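Local atomic coordinates of Glucose/sorbosone dehydrogenases (Escherichia coli K12, PDB entry 2G8S), a protein that belongs to the glucose/sorbosone dehydrogenase family of beta-propeller proteins and carries a bound calcium ion. Residues T319-R324 and S344-K349. Residues are numbered along the deposited sequence; the frame is centred on the assembly and turned at random. Where two conformers were deposited one is given.
Sequences TDRGQR and SGELLK. With EDO (1,2-ethanediol), chain I; EDO (1,2-ethanediol), chain L.
Arg321 reaches from its 3-10 turn to the strand 345-349 and grips Glu346 end-on with two nitrogens. Arg321 NH1 donates to Glu346 OE1 at 2.9 Å and Arg321 NH2 to Glu346 OE2 at 2.9 Å, both bonds nearly straight. Each carboxylate oxygen is met on its syn side. The oxygens lie close to the guanidinium plane, but the carboxylate is turned 31° against it, so the salt bridge is twisted rather than flat. The Arg321 side chain heads for the strand from its base, and a bend at chi3 (83°) sets how the guanidinium meets the carboxylate. Apolar packing closes one guanidinium face: Leu348 CD2 lies 3.6 Å above the Arg321 plane, offset toward its rim, and Leu348 CD1 is 3.6 Å from Arg321 NH1. Val12 of strand 8-17 touches both charged side chains, and Leu348 itself rests on Val338. Beyond this face small molecules complete the looser side. A water donates to Gln323 OE1 and Glu346 OE1, while Gln323 NE2 turns back to Arg321 O at 3.0 Å, tying the amide to its own loop. On the NE-NH2 edge of the partly exposed arginine, Arg321 NE and NH2 donate to a 1,2-ethanediol, probably from the crystallisation liquor. The contact joins the loop between strands 310-317 and 325-330 to the last blade, where N-terminal strand 8-17 pairs with C-terminal strand 345-352, the Velcro closure of a beta-propeller.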
# COMPACT_ATOMS: atom_id res chain seq x y z
N THR A 319 14.69 -12.89 -7.75
CA THR A 319 15.96 -12.41 -7.22
C THR A 319 17.03 -12.25 -8.30
O THR A 319 17.84 -11.33 -8.24
CB THR A 319 16.51 -13.32 -6.10
OG1 THR A 319 15.44 -13.70 -5.23
CG2 THR A 319 17.58 -12.60 -5.30
N ASP A 320 17.00 -13.12 -9.30
CA ASP A 320 18.02 -13.05 -10.36
C ASP A 320 17.90 -11.83 -11.28
O ASP A 320 18.83 -11.55 -12.05
CB ASP A 320 18.10 -14.37 -11.14
CG ASP A 320 16.81 -14.74 -11.86
OD1 ASP A 320 15.80 -14.01 -11.77
OD2 ASP A 320 16.81 -15.80 -12.53
N ARG A 321 16.78 -11.11 -11.22
CA ARG A 321 16.58 -9.95 -12.10
C ARG A 321 17.21 -8.66 -11.56
O ARG A 321 17.40 -7.70 -12.30
CB ARG A 321 15.10 -9.72 -12.40
CG ARG A 321 14.40 -10.92 -13.04
CD ARG A 321 13.01 -10.57 -13.56
NE ARG A 321 13.07 -9.97 -14.90
CZ ARG A 321 12.92 -8.67 -15.16
NH1 ARG A 321 12.68 -7.80 -14.17
NH2 ARG A 321 12.98 -8.23 -16.41
N GLY A 322 17.48 -8.63 -10.25
CA GLY A 322 18.17 -7.52 -9.62
C GLY A 322 17.41 -6.21 -9.55
O GLY A 322 18.02 -5.15 -9.41
N GLN A 323 16.08 -6.28 -9.61
CA GLN A 323 15.23 -5.09 -9.60
C GLN A 323 14.48 -4.93 -8.28
O GLN A 323 13.91 -5.90 -7.77
CB GLN A 323 14.22 -5.12 -10.75
CG GLN A 323 14.85 -5.38 -12.12
CD GLN A 323 15.86 -4.33 -12.53
OE1 GLN A 323 15.52 -3.16 -12.74
NE2 GLN A 323 17.13 -4.73 -12.64
N ARG A 324 14.48 -3.71 -7.75
CA ARG A 324 13.65 -3.39 -6.59
C ARG A 324 12.19 -3.63 -6.94
O ARG A 324 11.75 -3.22 -8.01
CB ARG A 324 13.84 -1.92 -6.19
CG ARG A 324 15.26 -1.51 -5.84
CD ARG A 324 15.43 0.02 -5.82
NE ARG A 324 14.42 0.72 -5.03
CZ ARG A 324 14.45 0.84 -3.70
NH1 ARG A 324 15.44 0.29 -2.99
NH2 ARG A 324 13.49 1.51 -3.07
N SER A 344 14.11 3.15 -14.75
CA SER A 344 13.67 2.41 -15.92
C SER A 344 12.95 1.14 -15.45
O SER A 344 13.41 0.00 -15.65
CB SER A 344 14.84 2.10 -16.87
OG SER A 344 14.36 1.86 -18.18
N GLY A 345 11.82 1.37 -14.79
CA GLY A 345 11.01 0.31 -14.21
C GLY A 345 10.22 -0.50 -15.21
O GLY A 345 10.13 -0.16 -16.40
N GLU A 346 9.64 -1.59 -14.72
CA GLU A 346 8.95 -2.56 -15.57
C GLU A 346 7.62 -2.98 -14.97
O GLU A 346 7.46 -3.01 -13.75
CB GLU A 346 9.81 -3.81 -15.74
CG GLU A 346 11.14 -3.63 -16.46
CD GLU A 346 12.05 -4.82 -16.21
OE1 GLU A 346 12.39 -5.06 -15.03
OE2 GLU A 346 12.42 -5.51 -17.17
N LEU A 347 6.69 -3.32 -15.86
CA LEU A 347 5.50 -4.09 -15.52
C LEU A 347 5.77 -5.50 -16.02
O LEU A 347 6.03 -5.71 -17.21
CB LEU A 347 4.28 -3.51 -16.23
CG LEU A 347 3.00 -4.34 -16.21
CD1 LEU A 347 2.39 -4.44 -14.81
CD2 LEU A 347 2.00 -3.75 -17.22
N LEU A 348 5.71 -6.46 -15.09
CA LEU A 348 6.02 -7.86 -15.36
C LEU A 348 4.80 -8.73 -15.17
O LEU A 348 4.01 -8.48 -14.26
CB LEU A 348 7.10 -8.35 -14.40
CG LEU A 348 8.39 -7.52 -14.26
CD1 LEU A 348 9.26 -8.03 -13.12
CD2 LEU A 348 9.16 -7.53 -15.57
N LYS A 349 4.66 -9.74 -16.02
CA LYS A 349 3.62 -10.76 -15.90
C LYS A 349 4.33 -12.06 -15.54
O LYS A 349 5.20 -12.52 -16.29
CB LYS A 349 2.85 -10.89 -17.21
CG LYS A 349 1.70 -11.91 -17.20
CD LYS A 349 0.92 -11.81 -18.50
CE LYS A 349 -0.23 -12.81 -18.55
NZ LYS A 349 -1.01 -12.66 -19.82
C1 EDO I . 12.36 -11.21 -18.67
O1 EDO I . 13.45 -10.28 -18.61
C2 EDO I . 12.77 -12.54 -18.06
O2 EDO I . 13.23 -12.33 -16.72
C1 EDO L . -1.20 -9.39 -22.05
O1 EDO L . -0.39 -10.41 -21.44
C2 EDO L . -2.23 -8.89 -21.05
O2 EDO L . -1.73 -9.05 -19.72
O HOH W 1 12.98 -2.83 -13.62